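Side-chain contacts in glutathione-independent glyoxalase DJ-1 (Schizosaccharomyces pombe, PDB 4QYT), which converts methylglyoxal to D-lactate in a single glutathione-independent step and takes part in protection against reactive oxygen species: residues V99-F102 against Y103-N107; I159-G163 against P164-M168; G171-L174 against L175-A179. One frame throughout, in Å; residues are numbered along the deposited sequence.

Contact 1: V99-F102 against Y103-N107; sequences VKEF and YKKPN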
ATOM      1  N   VAL A  99      12.113  20.490   2.819  1.00  9.88           N
ATOM      2  CA  VAL A  99      11.640  20.697   1.456  1.00 11.01           C
ATOM      3  C   VAL A  99      12.278  21.937   0.789  1.00 10.74           C
ATOM      4  O   VAL A  99      12.694  21.890  -0.369  1.00 11.82           O
ATOM      5  CB  VAL A  99      10.078  20.732   1.471  1.00 15.21           C
ATOM      6  CG1 VAL A  99       9.484  21.326   0.212  1.00 15.89           C
ATOM      7  CG2 VAL A  99       9.533  19.346   1.783  1.00 13.55           C
ATOM      8  N   LYS A 100      12.336  23.021   1.525  1.00 11.97           N
ATOM      9  CA  LYS A 100      12.952  24.244   1.014  1.00 13.18           C
ATOM     10  C   LYS A 100      14.420  24.051   0.724  1.00 13.27           C
ATOM     11  O   LYS A 100      14.942  24.563  -0.291  1.00 16.69           O
ATOM     12  CB  LYS A 100      12.754  25.384   2.010  1.00 16.60           C
ATOM     13  CG  LYS A 100      11.329  25.863   2.090  1.00 18.71           C
ATOM     14  CD  LYS A 100      11.143  26.931   3.136  1.00 22.73           C
ATOM     15  CE  LYS A 100      11.621  28.269   2.605  1.00 29.50           C
ATOM     16  NZ  LYS A 100      10.785  28.779   1.464  1.00 33.62           N
ATOM     17  N   GLU A 101      15.124  23.346   1.608  1.00 12.82           N
ATOM     18  CA  GLU A 101      16.531  23.096   1.362  1.00 13.73           C
ATOM     19  C   GLU A 101      16.752  22.234   0.142  1.00 12.36           C
ATOM     20  O   GLU A 101      17.704  22.441  -0.626  1.00 14.74           O
ATOM     21  CB  GLU A 101      17.191  22.419   2.565  1.00 15.15           C
ATOM     22  CG  GLU A 101      18.653  22.073   2.358  1.00 17.90           C
ATOM     23  CD  GLU A 101      19.523  23.272   2.018  1.00 19.20           C
ATOM     24  OE1 GLU A 101      19.290  24.366   2.621  1.00 24.73           O
ATOM     25  OE2 GLU A 101      20.563  23.052   1.321  1.00 22.33           O
ATOM     26  N   PHE A 102      15.907  21.217  -0.029  1.00 10.50           N
ATOM     27  CA  PHE A 102      16.100  20.282  -1.103  1.00  9.86           C
ATOM     28  C   PHE A 102      15.722  20.851  -2.456  1.00 10.02           C
ATOM     29  O   PHE A 102      16.224  20.399  -3.476  1.00 10.79           O
ATOM     30  CB  PHE A 102      15.311  18.987  -0.858  1.00  9.26           C
ATOM     31  CG  PHE A 102      15.962  17.974   0.043  1.00  8.56           C
ATOM     32  CD1 PHE A 102      16.915  18.302   0.970  1.00 10.73           C
ATOM     33  CD2 PHE A 102      15.594  16.644  -0.053  1.00  9.28           C
ATOM     34  CE1 PHE A 102      17.494  17.343   1.757  1.00 11.56           C
ATOM     35  CE2 PHE A 102      16.153  15.681   0.745  1.00  9.55           C
ATOM     36  CZ  PHE A 102      17.109  16.031   1.651  1.00  9.88           C
ATOM     37  N   TYR A 103      14.770  21.794  -2.500  1.00 11.55           N
ATOM     38  CA  TYR A 103      14.186  22.215  -3.782  1.00 11.77           C
ATOM     39  C   TYR A 103      15.274  22.800  -4.670  1.00 12.02           C
ATOM     40  O   TYR A 103      16.020  23.687  -4.288  1.00 13.28           O
ATOM     41  CB  TYR A 103      13.070  23.218  -3.563  1.00 14.62           C
ATOM     42  CG  TYR A 103      12.303  23.551  -4.827  1.00 14.44           C
ATOM     43  CD1 TYR A 103      11.493  22.615  -5.434  1.00 16.11           C
ATOM     44  CD2 TYR A 103      12.480  24.755  -5.481  1.00 17.19           C
ATOM     45  CE1 TYR A 103      10.813  22.861  -6.609  1.00 18.08           C
ATOM     46  CE2 TYR A 103      11.787  25.034  -6.660  1.00 18.47           C
ATOM     47  CZ  TYR A 103      10.966  24.075  -7.218  1.00 18.16           C
ATOM     48  OH  TYR A 103      10.294  24.343  -8.390  1.00 23.60           O
ATOM     49  N   LYS A 104      15.311  22.307  -5.902  1.00 12.16           N
ATOM     50  CA  LYS A 104      16.272  22.731  -6.916  1.00 13.86           C
ATOM     51  C   LYS A 104      17.715  22.438  -6.554  1.00 14.58           C
ATOM     52  O   LYS A 104      18.601  22.893  -7.239  1.00 22.35           O
ATOM     53  CB  LYS A 104      16.100  24.195  -7.300  1.00 16.36           C
ATOM     54  CG  LYS A 104      14.941  24.415  -8.227  1.00 23.26           C
ATOM     55  CD  LYS A 104      14.783  25.856  -8.664  1.00 26.79           C
ATOM     56  CE  LYS A 104      15.862  26.175  -9.659  1.00 30.45           C
ATOM     57  NZ  LYS A 104      15.587  27.471 -10.332  1.00 49.00           N
ATOM     58  N   LYS A 105      17.972  21.567  -5.609  0.50 14.70           N
ATOM     59  CA  LYS A 105      19.322  21.152  -5.367  0.50 14.54           C
ATOM     60  C   LYS A 105      19.676  20.012  -6.292  0.50 13.97           C
ATOM     61  O   LYS A 105      18.881  19.087  -6.532  0.50 12.80           O
ATOM     62  CB  LYS A 105      19.514  20.788  -3.907  0.50 13.46           C
ATOM     63  CG  LYS A 105      19.327  21.959  -2.952  0.50 15.44           C
ATOM     64  CD  LYS A 105      20.333  23.072  -3.197  0.50 17.23           C
ATOM     65  CE  LYS A 105      19.682  24.407  -2.869  0.50 28.67           C
ATOM     66  NZ  LYS A 105      19.370  24.555  -1.424  0.50 16.89           N
ATOM     67  N   PRO A 106      20.954  19.988  -6.672  1.00 14.88           N
ATOM     68  CA  PRO A 106      21.374  18.826  -7.448  1.00 12.80           C
ATOM     69  C   PRO A 106      21.412  17.572  -6.585  1.00 10.98           C
ATOM     70  O   PRO A 106      21.928  17.568  -5.476  1.00 12.28           O
ATOM     71  CB  PRO A 106      22.810  19.230  -7.938  1.00 15.12           C
ATOM     72  CG  PRO A 106      22.759  20.721  -7.952  1.00 22.02           C
ATOM     73  CD  PRO A 106      21.925  21.097  -6.776  1.00 16.99           C
ATOM     74  N   ASN A 107      20.891  16.494  -7.139  1.00 10.16           N
ATOM     75  CA  ASN A 107      20.915  15.191  -6.513  1.00  9.83           C
ATOM     76  C   ASN A 107      20.165  15.117  -5.183  1.00  9.79           C
ATOM     77  O   ASN A 107      20.381  14.181  -4.403  1.00 11.86           O
ATOM     78  CB  ASN A 107      22.335  14.655  -6.441  1.00 10.46           C
ATOM     79  CG  ASN A 107      22.847  14.240  -7.803  1.00 10.45           C
ATOM     80  OD1 ASN A 107      22.214  13.387  -8.443  1.00 14.73           O
ATOM     81  ND2 ASN A 107      23.843  14.916  -8.321  1.00  9.48           N
TER
HETATM   82  O   HOH W   1      16.509  25.311  -2.206  1.00 27.49           O
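E101 and K105 meet at the partly exposed side of the helix end, where their side chains cross at about a right angle. The bonds described for K105 are those of one of its two conformers. K105 NZ donates to E101 O at 2.8 Å. The E101 carboxylate adds a longer grip: its OE2 lies 3.3 Å from K105 NZ, a salt bridge whose hydrogen bond is weak. The E101 CG sits anti to the backbone N (chi1 178°), and a bend at chi2 brings the carboxylate round to the lysine. A water also accepts from K105 NZ at 3.1 Å. The same water is bonded to K100 O (2.6 Å) and Y103 O (2.7 Å). It links the carbonyl of K100 in the last helical turn to that of Y103 just after it.

This is the end of helix 93-102, which leads through a loop to strand 109-112 of the central sheet of the DJ-1/PfpI fold. Y103 N still bonds back to V99 O at 3.0 Å. A type II beta turn from F102 to K105 then reverses the chain, closed by K105 N on F102 O at 3.0 Å. N157 holds the turn from outside, with ND2 on F102 O and OD1 on K104 N.

In contrast to the partly exposed E101-K105 pair, the V99, F102 and Y103 side chains are buried against I110 of the strand. F102 also packs on A77, V99 on I79 and M112, and Y103 on N127 and E156.

Contact 2: I159-G163 against P164-M168; sequences ITSQG and PGTAM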
ATOM      1  N   ILE A 159       8.317  15.951  -7.262  0.59 11.19           N
ATOM      2  CA  ILE A 159       7.327  15.045  -7.797  0.59 11.13           C
ATOM      3  C   ILE A 159       6.070  15.191  -6.930  0.59 10.27           C
ATOM      4  O   ILE A 159       6.129  15.025  -5.706  0.59  9.27           O
ATOM      5  CB  ILE A 159       7.855  13.592  -7.709  0.59  9.69           C
ATOM      6  CG1 ILE A 159       9.082  13.373  -8.618  0.59 12.47           C
ATOM      7  CG2 ILE A 159       6.748  12.600  -8.063  0.59 11.44           C
ATOM      8  CD1 ILE A 159      10.416  13.936  -8.148  0.59 12.55           C
ATOM      9  N   THR A 160       4.927  15.431  -7.585  1.00 12.06           N
ATOM     10  CA  THR A 160       3.640  15.424  -6.892  1.00 12.67           C
ATOM     11  C   THR A 160       2.668  14.467  -7.572  1.00 12.59           C
ATOM     12  O   THR A 160       2.845  14.103  -8.737  1.00 14.36           O
ATOM     13  CB  THR A 160       3.057  16.846  -6.758  1.00 14.69           C
ATOM     14  OG1 THR A 160       2.840  17.428  -8.044  1.00 16.42           O
ATOM     15  CG2 THR A 160       3.909  17.718  -5.889  1.00 14.44           C
ATOM     16  N   SER A 161       1.712  13.963  -6.796  1.00 12.46           N
ATOM     17  CA  SER A 161       0.800  12.943  -7.285  1.00 12.95           C
ATOM     18  C   SER A 161      -0.527  12.973  -6.545  1.00 14.35           C
ATOM     19  O   SER A 161      -0.667  13.641  -5.549  1.00 13.64           O
ATOM     20  CB  SER A 161       1.477  11.596  -7.158  1.00 12.29           C
ATOM     21  OG  SER A 161       0.816  10.532  -7.772  1.00 12.90           O
ATOM     22  N   GLN A 162      -1.542  12.340  -7.121  1.00 14.85           N
ATOM     23  CA  GLN A 162      -2.923  12.621  -6.749  1.00 14.48           C
ATOM     24  C   GLN A 162      -3.470  11.850  -5.545  1.00 14.03           C
ATOM     25  O   GLN A 162      -4.207  12.425  -4.731  1.00 19.60           O
ATOM     26  CB  GLN A 162      -3.830  12.366  -7.950  1.00 16.85           C
ATOM     27  CG  GLN A 162      -3.558  13.340  -9.097  1.00 18.73           C
ATOM     28  CD  GLN A 162      -4.570  13.248 -10.202  1.00 22.41           C
ATOM     29  OE1 GLN A 162      -4.795  12.182 -10.771  1.00 27.87           O
ATOM     30  NE2 GLN A 162      -5.199  14.382 -10.518  1.00 25.44           N
ATOM     31  N   GLY A 163      -3.266  10.545  -5.450  1.00 14.11           N
ATOM     32  CA  GLY A 163      -4.040   9.799  -4.476  1.00 13.84           C
ATOM     33  C   GLY A 163      -3.610   8.378  -4.316  1.00 11.90           C
ATOM     34  O   GLY A 163      -2.614   7.950  -4.882  1.00 11.81           O
ATOM     35  N   PRO A 164      -4.379   7.607  -3.544  1.00 11.43           N
ATOM     36  CA  PRO A 164      -3.968   6.224  -3.329  1.00 11.09           C
ATOM     37  C   PRO A 164      -3.815   5.468  -4.610  1.00 11.04           C
ATOM     38  O   PRO A 164      -2.900   4.678  -4.747  1.00 10.75           O
ATOM     39  CB  PRO A 164      -5.078   5.654  -2.435  1.00 13.71           C
ATOM     40  CG  PRO A 164      -5.841   6.792  -1.964  1.00 18.49           C
ATOM     41  CD  PRO A 164      -5.560   7.994  -2.758  1.00 12.90           C
ATOM     42  N   GLY A 165      -4.682   5.726  -5.582  1.00 11.76           N
ATOM     43  CA  GLY A 165      -4.581   5.041  -6.870  1.00 13.11           C
ATOM     44  C   GLY A 165      -3.342   5.349  -7.669  1.00 11.75           C
ATOM     45  O   GLY A 165      -3.005   4.585  -8.555  1.00 12.81           O
ATOM     46  N   THR A 166      -2.676   6.463  -7.365  1.00 11.40           N
ATOM     47  CA  THR A 166      -1.472   6.854  -8.103  1.00 10.71           C
ATOM     48  C   THR A 166      -0.205   6.645  -7.275  1.00 10.42           C
ATOM     49  O   THR A 166       0.876   7.018  -7.751  1.00 10.81           O
ATOM     50  CB  THR A 166      -1.544   8.304  -8.573  1.00 13.87           C
ATOM     51  OG1 THR A 166      -1.528   9.182  -7.451  1.00 13.39           O
ATOM     52  CG2 THR A 166      -2.762   8.544  -9.383  1.00 14.52           C
ATOM     53  N   ALA A 167      -0.303   5.981  -6.122  1.00  9.57           N
ATOM     54  CA  ALA A 167       0.866   5.832  -5.258  1.00  8.96           C
ATOM     55  C   ALA A 167       1.969   5.002  -5.896  1.00  8.77           C
ATOM     56  O   ALA A 167       3.154   5.299  -5.707  1.00  8.77           O
ATOM     57  CB  ALA A 167       0.450   5.294  -3.929  1.00  8.75           C
ATOM     58  N   MET A 168       1.604   3.966  -6.643  1.00  8.89           N
ATOM     59  CA  MET A 168       2.612   3.187  -7.335  1.00  9.50           C
ATOM     60  C   MET A 168       3.316   3.994  -8.433  1.00  9.30           C
ATOM     61  O   MET A 168       4.541   4.008  -8.529  1.00 10.07           O
ATOM     62  CB  MET A 168       2.025   1.892  -7.917  1.00  9.83           C
ATOM     63  CG  MET A 168       1.583   0.881  -6.853  1.00 10.26           C
ATOM     64  SD  MET A 168       2.926   0.216  -5.856  1.00 10.10           S
ATOM     65  CE  MET A 168       3.696  -0.818  -7.081  1.00 12.65           C
TER
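T166 turns its hydroxyl back at S161, and T166 OG1 and S161 OG meet at 2.7 Å. The T166 OG1 donates and the S161 OG accepts. The S161 OG is anti to the backbone N (chi1 -171°), which points it across the bend to the threonine. Besides accepting from T166, S161 OG has a second hydrogen-bond partner in P151 O, so this buried hydroxyl is held from two sources.

T166 OG1 stands between its own backbone N and carbonyl carbon (chi1 66°). This is the crowded position, but it faces the hydroxyl to the incoming chain. There T166 OG1 receives G163 N at 3.0 Å, along a nearly straight bond of 169°. One hydroxyl thus joins a serine side chain and a backbone amide. A second link runs the other way, from T166 N to G163 O at 2.9 Å. These bonds clip the two ends of the P164-G165 corner together.

T166 is the N-cap residue of helix 167-178, but its side chain makes no capping bond. The bend joins that helix to strand 158-161 in the alpha/beta sandwich of the DJ-1/PfpI family. It lies close to the probable catalytic residues: P164 rests against the side chain of E19, and the nearest atoms of G163 and the H133 side chain are about 4 Å apart.

Q162 is turned another way. Its CB passes 4.0 Å from T166 OG1. The chain then extends so that NE2 bonds to Y147 OH and to D149, and Q162, like T166, also packs on S192 of the second subunit.

Contact 3: G171-L174 against L175-A179; sequences GLKL and LEQVA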
ATOM      1  N   GLY A 171       5.694   6.402  -6.615  1.00  9.03           N
ATOM      2  CA  GLY A 171       6.943   5.763  -6.174  1.00  8.97           C
ATOM      3  C   GLY A 171       7.881   5.485  -7.320  1.00  9.18           C
ATOM      4  O   GLY A 171       9.095   5.669  -7.215  1.00  9.84           O
ATOM      5  N   LEU A 172       7.295   5.025  -8.430  1.00  9.85           N
ATOM      6  CA  LEU A 172       8.094   4.741  -9.605  1.00 10.17           C
ATOM      7  C   LEU A 172       8.739   6.016 -10.162  1.00 10.21           C
ATOM      8  O   LEU A 172       9.920   5.968 -10.600  1.00 11.67           O
ATOM      9  CB  LEU A 172       7.267   4.042 -10.681  1.00 10.35           C
ATOM     10  CG  LEU A 172       7.015   2.575 -10.447  1.00 11.24           C
ATOM     11  CD1 LEU A 172       5.895   2.085 -11.368  1.00 13.30           C
ATOM     12  CD2 LEU A 172       8.278   1.747 -10.612  1.00 13.48           C
ATOM     13  N   LYS A 173       7.990   7.110 -10.210  0.78 11.18           N
ATOM     14  CA  LYS A 173       8.548   8.364 -10.731  0.78 11.40           C
ATOM     15  C   LYS A 173       9.770   8.782  -9.901  0.78 10.63           C
ATOM     16  O   LYS A 173      10.803   9.185 -10.444  0.78 11.89           O
ATOM     17  CB  LYS A 173       7.482   9.462 -10.769  0.78 12.14           C
ATOM     18  CG  LYS A 173       7.890  10.681 -11.585  0.78 15.05           C
ATOM     19  CD  LYS A 173       7.925  10.417 -13.091  0.78 16.92           C
ATOM     20  CE  LYS A 173       8.128  11.704 -13.861  0.78 21.01           C
ATOM     21  NZ  LYS A 173       8.063  11.492 -15.327  0.78 24.21           N
ATOM     22  N   LEU A 174       9.662   8.667  -8.574  1.00  9.91           N
ATOM     23  CA  LEU A 174      10.798   8.952  -7.700  1.00  9.86           C
ATOM     24  C   LEU A 174      11.976   8.051  -8.011  1.00 10.07           C
ATOM     25  O   LEU A 174      13.100   8.503  -8.205  1.00 11.81           O
ATOM     26  CB  LEU A 174      10.368   8.840  -6.243  1.00  9.75           C
ATOM     27  CG  LEU A 174       9.479   9.987  -5.745  1.00  9.72           C
ATOM     28  CD1 LEU A 174       8.697   9.495  -4.536  1.00 11.23           C
ATOM     29  CD2 LEU A 174      10.321  11.203  -5.409  1.00 10.88           C
ATOM     30  N   LEU A 175      11.728   6.752  -8.079  1.00 10.68           N
ATOM     31  CA  LEU A 175      12.772   5.808  -8.365  1.00 10.48           C
ATOM     32  C   LEU A 175      13.473   6.083  -9.703  1.00 11.41           C
ATOM     33  O   LEU A 175      14.695   5.982  -9.812  1.00 13.37           O
ATOM     34  CB  LEU A 175      12.194   4.373  -8.402  1.00 11.12           C
ATOM     35  CG  LEU A 175      13.236   3.287  -8.675  1.00 11.70           C
ATOM     36  CD1 LEU A 175      14.302   3.215  -7.596  1.00 12.99           C
ATOM     37  CD2 LEU A 175      12.560   1.950  -8.882  1.00 12.44           C
ATOM     38  N   GLU A 176      12.684   6.464 -10.694  1.00 12.03           N
ATOM     39  CA  GLU A 176      13.194   6.724 -12.035  1.00 13.26           C
ATOM     40  C   GLU A 176      14.239   7.822 -12.031  1.00 14.45           C
ATOM     41  O   GLU A 176      15.118   7.830 -12.908  1.00 16.97           O
ATOM     42  CB  GLU A 176      12.024   7.123 -12.956  1.00 15.24           C
ATOM     43  CG  GLU A 176      12.408   7.070 -14.422  1.00 20.67           C
ATOM     44  CD  GLU A 176      11.269   7.384 -15.363  1.00 25.43           C
ATOM     45  OE1 GLU A 176      10.209   7.835 -14.889  1.00 20.30           O
ATOM     46  OE2 GLU A 176      11.368   6.947 -16.539  1.00 37.23           O
ATOM     47  N   GLN A 177      14.169   8.759 -11.087  1.00 13.94           N
ATOM     48  CA  GLN A 177      15.138   9.849 -11.060  1.00 14.43           C
ATOM     49  C   GLN A 177      16.510   9.423 -10.588  1.00 15.17           C
ATOM     50  O   GLN A 177      17.482  10.130 -10.845  1.00 18.58           O
ATOM     51  CB  GLN A 177      14.644  10.996 -10.170  1.00 14.89           C
ATOM     52  CG  GLN A 177      13.246  11.499 -10.466  1.00 14.75           C
ATOM     53  CD  GLN A 177      12.954  11.629 -11.958  1.00 16.68           C
ATOM     54  OE1 GLN A 177      11.940  11.118 -12.441  1.00 19.21           O
ATOM     55  NE2 GLN A 177      13.686  12.448 -12.628  1.00 18.06           N
ATOM     56  N   VAL A 178      16.577   8.332  -9.818  1.00 14.46           N
ATOM     57  CA  VAL A 178      17.774   7.971  -9.076  1.00 16.19           C
ATOM     58  C   VAL A 178      18.371   6.625  -9.421  1.00 18.18           C
ATOM     59  O   VAL A 178      19.561   6.442  -9.285  1.00 25.18           O
ATOM     60  CB  VAL A 178      17.652   8.056  -7.559  1.00 16.05           C
ATOM     61  CG1 VAL A 178      17.388   9.474  -7.168  1.00 20.30           C
ATOM     62  CG2 VAL A 178      16.597   7.091  -6.997  1.00 14.93           C
ATOM     63  N   ALA A 179      17.600   5.767 -10.072  1.00 16.95           N
ATOM     64  CA  ALA A 179      18.032   4.453 -10.488  1.00 17.24           C
ATOM     65  C   ALA A 179      18.548   4.508 -11.910  1.00 16.05           C
ATOM     66  O   ALA A 179      18.038   5.239 -12.759  1.00 19.79           O
ATOM     67  CB  ALA A 179      16.891   3.446 -10.384  1.00 18.35           C
TER
HETATM   68  O   HOH W   2      11.153  11.165 -15.335  1.00 32.79           O
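K173 and Q177 lie one helical turn apart on the partly exposed side of helix 167-178. K173 places CG anti to its backbone N (chi1 -167°), bends once at chi2, and then runs out straight. K173 is modelled in two conformers, so what its tip does is true of one of them. Q177 has CG beside the backbone N (chi1 -52°), and this torsion lays Q177 CG 3.4 Å from K173 O. The bend at chi2 (-42°) turns only the amide beyond CG, and the orientation of that amide is doubtful in the model. With an alanine here, the K173 carbonyl would probably lose the cover of the Q177 CG, and a gap would open beside the lysine chain.

E176 has CG anti to its backbone N and continues extended, a shape that carries its carboxylate outward beside K173. The opposite charges stop short of a salt bridge, with K173 NZ 4.3 Å from E176 OE1. A water spans them instead: it accepts from K173 NZ at 3.1 Å and donates weakly to E176 OE1.

Along the backbone, L175 N bonds to G171 O at 3.0 Å and E176 N to L172 O at 2.8 Å, as in an alpha helix. Q177 N reaches K173 O only weakly, at 3.5 Å, and bonds more closely to L174 O at 3.1 Å.

L172 and L175 form the face toward helix 181-190, touching Y188 and V187 respectively. L174, L175 and V178 pack on F27 of helix 17-29. K173 and Q177 both lie against L154 of strand 152-155.

How the contacts relate
The three contacts follow one another along the chain within one DJ-1/PfpI fold. Contact 1 ends helix 93-102 and leads to strand 109-112. Strand 158-161, which opens contact 2, lies next to that strand in the central sheet, so backbone bonds join I159 to I110 and M112. Even so, contact 1 touches neither of the others: its centre is about 21 Å from that of contact 2 and about 16 Å from that of contact 3. Contacts 2 and 3 share helix 167-178, with centres about 13 Å apart. In one conformer of I159 they touch, I159 CD1 packing on L174 CD2 at 3.9 Å. Contact 2 lies near the probable active site and the second subunit; contact 3 lies farther along helix 167-178.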